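Local coordinates for protein lipocalin AI-4 (Rhodnius prolixus, PDB 5H9N) that binds cysteinyl leukotrienes such as leukotriene C4 inside a lipocalin barrel, probably to scavenge them as a salivary protein during blood feeding, at residues G20-A23 against N24-F27. The protein carries 1 engineered substitution. Residues are numbered along the deposited sequence; the frame is centred on the assembly and turned at random.
Sequences GFDA and NRFF
Asp22, at the N-cap of the short helix 23-26, meets the backbone N-H groups of Asn24 and Arg25 with its OD1. Its CG is anti to the backbone N (chi1 -173°), which sets the carboxylate beside its own carbonyl carbon at the start of the helix, where OD1 takes both groups: Asn24 N at 3.1 Å from OD1 and Arg25 N at 3.4 Å. Both bonds are weak and bent, so the cap works by sharing one oxygen between two donors at the helix start, where the amide dipoles probably favour a negative charge. The other oxygen, OD2, lies against the aliphatic part of Arg25, 3.4 Å from its CG. No salt bridge results, since Arg25 NE stays 5.1 Å from Asp22 OD2.

Two sound backbone bonds close the turn. Phe26 N donates to Asp22 O, and Phe27 N to Ala23 O, the latter 2.9 Å long and nearly straight at 170°. The same two carbonyls also take weaker second bonds, Asp22 O from Arg25 N and Ala23 O from Phe26 N. The Phe27 ring has its edge at Ala23 O.

The apolar side is aromatic. The end of the Phe21 side chain comes near Phe26, with CE1 and CZ against Phe26 CB, 3.6 Å from CE1; the two rings meet obliquely, centroids 5.8 Å apart. Phe27 approaches Phe21 more loosely, CE2 lying near the plane of the Phe21 ring at its edge, and its CD2 packs on Ala23 CB. Beyond the turn, Phe26 stacks on Trp31 and touches the bound leukotriene, while Phe27 packs edge-to-face with Tyr79. Tyr102 OH, in a loop, accepts a hydrogen bond from Asp22 N.

This is an N-capped single helical turn leading into strand 30-36 of a lipocalin barrel, and through Phe26 it contributes to the wall of the ligand pocket.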
loop_
_atom_site.group_PDB
_atom_site.type_symbol
_atom_site.label_atom_id
_atom_site.label_comp_id
_atom_site.label_asym_id
_atom_site.label_seq_id
_atom_site.Cartn_x
_atom_site.Cartn_y
_atom_site.Cartn_z
ATOM N N GLY A 20 9.700 0.637 14.782
ATOM C CA GLY A 20 9.002 -0.390 15.529
ATOM C C GLY A 20 7.783 -0.972 14.842
ATOM O O GLY A 20 6.842 -1.381 15.513
ATOM N N PHE A 21 7.811 -1.030 13.519
ATOM C CA PHE A 21 6.717 -1.633 12.760
ATOM C C PHE A 21 6.480 -3.076 13.190
ATOM O O PHE A 21 7.419 -3.871 13.274
ATOM C CB PHE A 21 6.998 -1.580 11.261
ATOM C CG PHE A 21 5.967 -2.292 10.424
ATOM C CD1 PHE A 21 4.671 -1.806 10.332
ATOM C CD2 PHE A 21 6.298 -3.437 9.718
ATOM C CE1 PHE A 21 3.722 -2.452 9.562
ATOM C CE2 PHE A 21 5.349 -4.090 8.943
ATOM C CZ PHE A 21 4.061 -3.590 8.858
ATOM N N ASP A 22 5.219 -3.390 13.478
ATOM C CA ASP A 22 4.796 -4.705 13.942
ATOM C C ASP A 22 4.011 -5.408 12.839
ATOM O O ASP A 22 2.806 -5.188 12.681
ATOM C CB ASP A 22 3.948 -4.567 15.214
ATOM C CG ASP A 22 3.615 -5.902 15.864
ATOM O OD1 ASP A 22 3.685 -6.954 15.193
ATOM O OD2 ASP A 22 3.271 -5.894 17.066
ATOM N N ALA A 23 4.692 -6.255 12.076
ATOM C CA ALA A 23 4.077 -6.907 10.928
ATOM C C ALA A 23 2.880 -7.761 11.328
ATOM O O ALA A 23 1.899 -7.846 10.582
ATOM C CB ALA A 23 5.102 -7.744 10.184
ATOM N N ASN A 24 2.942 -8.370 12.508
ATOM C CA ASN A 24 1.859 -9.229 12.964
ATOM C C ASN A 24 0.559 -8.463 13.165
ATOM O O ASN A 24 -0.524 -8.997 12.933
ATOM C CB ASN A 24 2.245 -9.942 14.263
ATOM C CG ASN A 24 3.210 -11.090 14.036
ATOM O OD1 ASN A 24 3.377 -11.565 12.911
ATOM N ND2 ASN A 24 3.848 -11.547 15.108
ATOM N N ARG A 25 0.661 -7.210 13.593
ATOM C CA ARG A 25 -0.541 -6.414 13.826
ATOM C C ARG A 25 -1.044 -5.749 12.560
ATOM O O ARG A 25 -2.217 -5.417 12.463
ATOM C CB ARG A 25 -0.296 -5.345 14.884
ATOM C CG ARG A 25 -0.066 -5.895 16.275
ATOM C CD ARG A 25 -0.218 -4.786 17.291
ATOM N NE ARG A 25 -1.598 -4.317 17.337
ATOM C CZ ARG A 25 -1.952 -3.079 17.659
ATOM N NH1 ARG A 25 -1.021 -2.182 17.948
ATOM N NH2 ARG A 25 -3.232 -2.737 17.671
ATOM N N PHE A 26 -0.160 -5.535 11.596
ATOM C CA PHE A 26 -0.585 -4.915 10.352
ATOM C C PHE A 26 -1.205 -5.926 9.384
ATOM O O PHE A 26 -2.253 -5.668 8.792
ATOM C CB PHE A 26 0.573 -4.203 9.653
ATOM C CG PHE A 26 0.167 -3.620 8.334
ATOM C CD1 PHE A 26 -0.585 -2.456 8.291
ATOM C CD2 PHE A 26 0.475 -4.257 7.134
ATOM C CE1 PHE A 26 -1.008 -1.936 7.093
ATOM C CE2 PHE A 26 0.055 -3.732 5.926
ATOM C CZ PHE A 26 -0.682 -2.569 5.910
ATOM N N PHE A 27 -0.545 -7.064 9.207
ATOM C CA PHE A 27 -0.999 -8.058 8.239
ATOM C C PHE A 27 -2.029 -8.997 8.849
ATOM O O PHE A 27 -1.863 -10.220 8.848
ATOM C CB PHE A 27 0.192 -8.842 7.681
ATOM C CG PHE A 27 1.114 -8.012 6.831
ATOM C CD1 PHE A 27 0.737 -7.618 5.556
ATOM C CD2 PHE A 27 2.355 -7.616 7.308
ATOM C CE1 PHE A 27 1.583 -6.855 4.772
ATOM C CE2 PHE A 27 3.207 -6.855 6.530
ATOM C CZ PHE A 27 2.823 -6.471 5.261
#